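Local coordinates for protein transferrin (Manduca sexta, PDB 6WB6) that carries iron in this insect as a secreted glycoprotein, binding a single ferric ion per molecule together with a carbonate anion, at residues 336-339 and 340-344; 128-131 and 132-135. One frame throughout, in Å; residues are numbered along the deposited sequence.

Contact 1 of 2, residues 336-339 and 340-344; sequences ANYT and EVIER. With NAG (2-acetamido-2-deoxy-beta-D-glucopyranose), chain C.
In the short helix 338-342 the ring of Y338 rests against V341 and I342, three and four residues further along the same helix. V341 lies over one ring face, its CB 4.0 Å from CD1 of Y338 and displaced toward the rim. The I342 side chain runs at roughly a right angle to the tyrosine and approaches obliquely, bringing its CD1 within 3.5 Å of CD2 of Y338. With CG opposite the backbone N and beside the carbonyl carbon (chi1 -161°), the ring of Y338 leans forward over V341 and I342, while its OH hydrogen-bonds to OD1 of N121. Just before it, N337 closes helix 329-334 in a Schellman motif, with positive phi and two bonds back into the last turn. N337 is also the glycosylated asparagine of an Asn-Tyr-Thr sequon, with ND2 joined covalently to NAG C1 and hydrogen-bonded to the W268 carbonyl. The sequon threonine, T339, uses OG1 to bond OD1 of N334 in the preceding helix. Its CG2 points the same way as the E343 chain, lying 3.9 Å from CD of E343. Two backbone bonds define the helical turn. I342 N donates to Y338 O over 3.0 Å, and E343 N reaches T339 O at 2.8 Å with an N-H...O angle of 158°. E340, whose OE1 turns to K133, has its OE2 3.6 Å from OD1 of N337.

Contact 2 of 2, residues 128-131 and 132-135; sequences LTML and MKRA
R134 N donates to L131 O across 2.7 Å, closing a type I beta turn from L131 to R134. The bond is bent, with an N-H...O angle of 140°, and the donor sits above the carbonyl plane. Carbon atoms of R134 crowd the same acceptor: its CG is 3.2 Å from L131 O. The far end of the arginine leaves the turn and forms a salt bridge through NE with D106. One residue earlier, K133 N bonds M130 O at 3.1 Å, again from well out of the carbonyl plane. This is an i to i+3 bond, whereas the link from M132 N to L128 O is still i to i+4. M132 puts CG between its own backbone N and carbonyl carbon (chi1 71°), and that choice lays the side chain back over the last helical turn. CB of M132 is 3.2 Å from L128 O; CG comes 3.1 Å from L128 O and 3.2 Å from T129 O, and SD follows at 3.7 Å from L128 O. The chain then bends at chi3, and the side chain also touches M140. With an alanine here, CG and the thioether gone, the contact with T129 O would probably be lost, L128 O would keep only CB of that side chain, and a gap would open beside M140. The K133 and M130 side chains run alongside each other in the same direction, bringing NZ of K133 to 3.2 Å from SD of M130; the charged partner of NZ is E340. With three successive amides bonding back to L128, M130 and L131, this stretch shows how helix 121-131 ends, its last turn running straight into a type I beta turn.

In the fold
Contacts 1 and 2 lie side by side, their centres about 12 Å apart, where helix 338-342 packs on the end of helix 121-131. E340 OE1 and K133 NZ form a salt bridge between them; their modelled separation of 2.4 Å is short and should be read with caution. T129 of contact 2 packs against contact 1, its OG1, hydrogen-bonded to K125 O, lying 3.2 Å from R344 CD and 3.4 Å from V341 CA. Contact 1 is nearer the metal: the Y338 side chain is about 8 Å from the ferric ion. Contact 2 lies farther out, with the T129 side chain about 13 Å from the iron, at the far end of the helix that starts at N121, a residue of the carbonate pocket.

Contact 1 of 2, residues 336-339 and 340-344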
ATOM      1  N   ALA A 336     -19.689 -15.549 -11.317  1.00 22.77           N
ATOM      2  CA  ALA A 336     -20.080 -14.341 -10.633  1.00 27.83           C
ATOM      3  C   ALA A 336     -19.980 -13.128 -11.542  1.00 28.00           C
ATOM      4  O   ALA A 336     -20.350 -12.031 -11.119  1.00 20.08           O
ATOM      5  CB  ALA A 336     -19.212 -14.132  -9.397  1.00 16.03           C
ATOM      6  N   ASN A 337     -19.539 -13.327 -12.792  1.00 19.85           N
ATOM      7  CA  ASN A 337     -19.070 -12.254 -13.670  1.00 26.40           C
ATOM      8  C   ASN A 337     -17.922 -11.476 -13.040  1.00 22.03           C
ATOM      9  O   ASN A 337     -17.733 -10.292 -13.307  1.00 21.14           O
ATOM     10  CB  ASN A 337     -20.196 -11.297 -14.045  1.00 19.66           C
ATOM     11  CG  ASN A 337     -21.259 -11.963 -14.896  1.00 25.16           C
ATOM     12  OD1 ASN A 337     -20.980 -12.896 -15.648  1.00 32.06           O
ATOM     13  ND2 ASN A 337     -22.482 -11.488 -14.785  1.00 24.57           N
ATOM     14  N   TYR A 338     -17.144 -12.122 -12.187  1.00 16.70           N
ATOM     15  CA  TYR A 338     -16.167 -11.378 -11.412  1.00 15.47           C
ATOM     16  C   TYR A 338     -14.777 -11.412 -12.025  1.00 14.84           C
ATOM     17  O   TYR A 338     -13.930 -10.615 -11.627  1.00 20.64           O
ATOM     18  CB  TYR A 338     -16.135 -11.911  -9.968  1.00 17.72           C
ATOM     19  CG  TYR A 338     -15.527 -10.951  -8.987  1.00 16.66           C
ATOM     20  CD1 TYR A 338     -16.219  -9.830  -8.580  1.00 15.21           C
ATOM     21  CD2 TYR A 338     -14.263 -11.168  -8.465  1.00 21.06           C
ATOM     22  CE1 TYR A 338     -15.681  -8.956  -7.673  1.00 19.42           C
ATOM     23  CE2 TYR A 338     -13.703 -10.285  -7.559  1.00 22.37           C
ATOM     24  CZ  TYR A 338     -14.435  -9.182  -7.162  1.00 17.02           C
ATOM     25  OH  TYR A 338     -13.904  -8.285  -6.282  1.00 16.85           O
ATOM     26  N   THR A 339     -14.509 -12.318 -12.964  1.00 18.08           N
ATOM     27  CA  THR A 339     -13.216 -12.263 -13.645  1.00 20.91           C
ATOM     28  C   THR A 339     -13.100 -10.963 -14.428  1.00 17.54           C
ATOM     29  O   THR A 339     -12.056 -10.299 -14.401  1.00 18.85           O
ATOM     30  CB  THR A 339     -13.046 -13.467 -14.572  1.00 21.59           C
ATOM     31  OG1 THR A 339     -13.449 -14.664 -13.901  1.00 24.62           O
ATOM     32  CG2 THR A 339     -11.578 -13.592 -15.008  1.00 17.74           C
ATOM     33  N   GLU A 340     -14.192 -10.573 -15.096  1.00 20.69           N
ATOM     34  CA  GLU A 340     -14.284  -9.279 -15.777  1.00 19.62           C
ATOM     35  C   GLU A 340     -13.854  -8.142 -14.874  1.00 20.61           C
ATOM     36  O   GLU A 340     -13.078  -7.260 -15.274  1.00 20.15           O
ATOM     37  CB  GLU A 340     -15.731  -9.039 -16.228  1.00 27.71           C
ATOM     38  CG  GLU A 340     -16.251 -10.025 -17.228  1.00 40.02           C
ATOM     39  CD  GLU A 340     -17.745  -9.855 -17.481  1.00 42.74           C
ATOM     40  OE1 GLU A 340     -18.151  -8.780 -17.972  1.00 32.99           O
ATOM     41  OE2 GLU A 340     -18.504 -10.799 -17.173  1.00 41.98           O
ATOM     42  N   VAL A 341     -14.384  -8.138 -13.648  1.00 18.85           N
ATOM     43  CA  VAL A 341     -14.065  -7.101 -12.670  1.00 14.51           C
ATOM     44  C   VAL A 341     -12.589  -7.145 -12.314  1.00 18.97           C
ATOM     45  O   VAL A 341     -11.909  -6.117 -12.259  1.00 18.96           O
ATOM     46  CB  VAL A 341     -14.944  -7.285 -11.420  1.00 13.97           C
ATOM     47  CG1 VAL A 341     -14.692  -6.195 -10.431  1.00 15.38           C
ATOM     48  CG2 VAL A 341     -16.402  -7.323 -11.798  1.00 15.03           C
ATOM     49  N   ILE A 342     -12.075  -8.334 -12.011  1.00 16.54           N
ATOM     50  CA  ILE A 342     -10.672  -8.418 -11.629  1.00 18.65           C
ATOM     51  C   ILE A 342      -9.789  -7.933 -12.780  1.00 15.75           C
ATOM     52  O   ILE A 342      -8.793  -7.229 -12.575  1.00 16.57           O
ATOM     53  CB  ILE A 342     -10.325  -9.859 -11.196  1.00 24.61           C
ATOM     54  CG1 ILE A 342     -10.844 -10.163  -9.773  1.00 17.32           C
ATOM     55  CG2 ILE A 342      -8.837 -10.059 -11.249  1.00 22.81           C
ATOM     56  CD1 ILE A 342     -10.961 -11.680  -9.443  1.00 20.78           C
ATOM     57  N   GLU A 343     -10.140  -8.292 -14.003  1.00 15.25           N
ATOM     58  CA  GLU A 343      -9.326  -7.935 -15.168  1.00 22.41           C
ATOM     59  C   GLU A 343      -9.700  -6.583 -15.752  1.00 23.93           C
ATOM     60  O   GLU A 343      -9.155  -6.206 -16.782  1.00 26.07           O
ATOM     61  CB  GLU A 343      -9.433  -9.017 -16.239  1.00 22.35           C
ATOM     62  CG  GLU A 343      -8.763 -10.325 -15.807  1.00 21.60           C
ATOM     63  CD  GLU A 343      -8.870 -11.431 -16.860  1.00 29.05           C
ATOM     64  OE1 GLU A 343      -9.738 -11.310 -17.740  1.00 23.72           O
ATOM     65  OE2 GLU A 343      -8.082 -12.402 -16.816  1.00 27.96           O
ATOM     66  N   ARG A 344     -10.581  -5.829 -15.093  1.00 18.84           N
ATOM     67  CA  ARG A 344     -10.930  -4.499 -15.585  1.00 16.28           C
ATOM     68  C   ARG A 344      -9.688  -3.706 -15.957  1.00 21.45           C
ATOM     69  O   ARG A 344      -8.679  -3.694 -15.237  1.00 21.00           O
ATOM     70  CB  ARG A 344     -11.721  -3.713 -14.549  1.00 22.09           C
ATOM     71  CG  ARG A 344     -12.094  -2.305 -15.027  1.00 25.10           C
ATOM     72  CD  ARG A 344     -13.113  -1.726 -14.099  1.00 23.86           C
ATOM     73  NE  ARG A 344     -12.510  -1.459 -12.810  1.00 21.42           N
ATOM     74  CZ  ARG A 344     -11.825  -0.362 -12.513  1.00 27.87           C
ATOM     75  NH1 ARG A 344     -11.645   0.585 -13.419  1.00 24.22           N
ATOM     76  NH2 ARG A 344     -11.306  -0.218 -11.305  1.00 25.32           N
TER
HETATM   77  C1  NAG C   1     -23.493 -12.083 -15.603  1.00 28.12           C
HETATM   78  C2  NAG C   1     -24.811 -12.179 -14.856  1.00 31.01           C
HETATM   79  C3  NAG C   1     -26.017 -12.520 -15.740  1.00 33.23           C
HETATM   80  C4  NAG C   1     -26.005 -11.784 -17.084  1.00 36.92           C
HETATM   81  C5  NAG C   1     -24.601 -11.668 -17.675  1.00 36.64           C
HETATM   82  C6  NAG C   1     -24.593 -10.626 -18.769  1.00 34.71           C
HETATM   83  C7  NAG C   1     -24.393 -12.844 -12.524  1.00 30.69           C
HETATM   84  C8  NAG C   1     -24.456 -14.014 -11.592  1.00 26.39           C
HETATM   85  N2  NAG C   1     -24.671 -13.152 -13.790  1.00 24.59           N
HETATM   86  O3  NAG C   1     -27.182 -12.146 -14.990  1.00 32.82           O
HETATM   87  O4  NAG C   1     -26.730 -12.491 -18.100  1.00 32.31           O
HETATM   88  O5  NAG C   1     -23.629 -11.234 -16.726  1.00 30.68           O
HETATM   89  O6  NAG C   1     -25.051  -9.423 -18.163  1.00 31.64           O
HETATM   90  O7  NAG C   1     -24.125 -11.717 -12.131  1.00 24.52           O

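Contact 2 of 2, residues 128-131 and 132-135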
ATOM      1  N   LEU A 128     -17.997   0.283 -13.068  1.00 20.18           N
ATOM      2  CA  LEU A 128     -17.027   0.658 -14.082  1.00 18.96           C
ATOM      3  C   LEU A 128     -16.817  -0.477 -15.066  1.00 20.66           C
ATOM      4  O   LEU A 128     -16.739  -0.237 -16.274  1.00 20.36           O
ATOM      5  CB  LEU A 128     -15.715   1.078 -13.434  1.00 20.96           C
ATOM      6  CG  LEU A 128     -15.650   2.506 -12.913  1.00 17.96           C
ATOM      7  CD1 LEU A 128     -14.464   2.713 -11.985  1.00 22.77           C
ATOM      8  CD2 LEU A 128     -15.557   3.491 -14.040  1.00 22.84           C
ATOM      9  N   THR A 129     -16.769  -1.727 -14.569  1.00 15.78           N
ATOM     10  CA  THR A 129     -16.521  -2.870 -15.437  1.00 18.26           C
ATOM     11  C   THR A 129     -17.611  -3.014 -16.484  1.00 18.84           C
ATOM     12  O   THR A 129     -17.321  -3.323 -17.644  1.00 20.10           O
ATOM     13  CB  THR A 129     -16.399  -4.176 -14.599  1.00 19.91           C
ATOM     14  OG1 THR A 129     -15.260  -4.098 -13.737  1.00 15.11           O
ATOM     15  CG2 THR A 129     -16.237  -5.419 -15.493  1.00 21.97           C
ATOM     16  N   MET A 130     -18.871  -2.816 -16.090  1.00 19.55           N
ATOM     17  CA  MET A 130     -19.998  -3.059 -16.993  1.00 20.90           C
ATOM     18  C   MET A 130     -20.265  -1.866 -17.901  1.00 21.37           C
ATOM     19  O   MET A 130     -20.457  -2.032 -19.105  1.00 22.24           O
ATOM     20  CB  MET A 130     -21.267  -3.388 -16.185  1.00 21.10           C
ATOM     21  CG  MET A 130     -21.131  -4.654 -15.308  1.00 19.85           C
ATOM     22  SD  MET A 130     -20.336  -5.970 -16.286  1.00 23.46           S
ATOM     23  CE  MET A 130     -19.941  -7.184 -15.033  1.00 23.92           C
ATOM     24  N   LEU A 131     -20.313  -0.663 -17.333  1.00 22.54           N
ATOM     25  CA  LEU A 131     -20.608   0.527 -18.128  1.00 19.03           C
ATOM     26  C   LEU A 131     -19.568   0.753 -19.214  1.00 22.45           C
ATOM     27  O   LEU A 131     -19.909   1.161 -20.335  1.00 23.76           O
ATOM     28  CB  LEU A 131     -20.671   1.755 -17.231  1.00 17.28           C
ATOM     29  CG  LEU A 131     -21.765   1.745 -16.166  1.00 18.27           C
ATOM     30  CD1 LEU A 131     -21.676   3.022 -15.383  1.00 22.78           C
ATOM     31  CD2 LEU A 131     -23.143   1.593 -16.772  1.00 24.27           C
ATOM     32  N   MET A 132     -18.294   0.512 -18.901  1.00 20.20           N
ATOM     33  CA  MET A 132     -17.237   0.761 -19.867  1.00 22.46           C
ATOM     34  C   MET A 132     -17.404  -0.069 -21.125  1.00 27.12           C
ATOM     35  O   MET A 132     -16.751   0.218 -22.130  1.00 26.46           O
ATOM     36  CB  MET A 132     -15.870   0.469 -19.248  1.00 27.14           C
ATOM     37  CG  MET A 132     -15.580  -1.014 -19.010  1.00 21.70           C
ATOM     38  SD  MET A 132     -13.891  -1.244 -18.464  1.00 22.88           S
ATOM     39  CE  MET A 132     -13.094  -0.921 -20.035  1.00 23.33           C
ATOM     40  N   LYS A 133     -18.213  -1.122 -21.074  1.00 22.14           N
ATOM     41  CA  LYS A 133     -18.545  -1.859 -22.275  1.00 19.28           C
ATOM     42  C   LYS A 133     -19.536  -1.123 -23.160  1.00 27.84           C
ATOM     43  O   LYS A 133     -19.968  -1.682 -24.172  1.00 23.06           O
ATOM     44  CB  LYS A 133     -19.152  -3.214 -21.911  1.00 26.26           C
ATOM     45  CG  LYS A 133     -18.343  -4.058 -20.961  1.00 24.00           C
ATOM     46  CD  LYS A 133     -18.968  -5.407 -20.880  1.00 33.41           C
ATOM     47  CE  LYS A 133     -18.321  -6.230 -19.804  1.00 35.65           C
ATOM     48  NZ  LYS A 133     -19.350  -7.054 -19.148  1.00 43.40           N
ATOM     49  N   ARG A 134     -19.956   0.080 -22.790  1.00 34.04           N
ATOM     50  CA  ARG A 134     -21.036   0.763 -23.485  1.00 26.87           C
ATOM     51  C   ARG A 134     -20.463   1.973 -24.193  1.00 24.64           C
ATOM     52  O   ARG A 134     -19.745   2.776 -23.585  1.00 26.52           O
ATOM     53  CB  ARG A 134     -22.144   1.171 -22.519  1.00 22.87           C
ATOM     54  CG  ARG A 134     -22.579   0.051 -21.627  1.00 33.73           C
ATOM     55  CD  ARG A 134     -23.842   0.408 -20.922  1.00 27.92           C
ATOM     56  NE  ARG A 134     -24.998   0.181 -21.774  1.00 27.26           N
ATOM     57  CZ  ARG A 134     -25.640  -0.978 -21.861  1.00 30.68           C
ATOM     58  NH1 ARG A 134     -25.214  -2.017 -21.158  1.00 24.29           N
ATOM     59  NH2 ARG A 134     -26.700  -1.100 -22.664  1.00 34.06           N
ATOM     60  N   ALA A 135     -20.785   2.099 -25.479  1.00 28.67           N
ATOM     61  CA  ALA A 135     -20.218   3.183 -26.272  1.00 29.35           C
ATOM     62  C   ALA A 135     -20.509   4.549 -25.662  1.00 24.86           C
ATOM     63  O   ALA A 135     -19.712   5.483 -25.815  1.00 31.60           O
ATOM     64  CB  ALA A 135     -20.760   3.114 -27.700  1.00 36.20           C
TER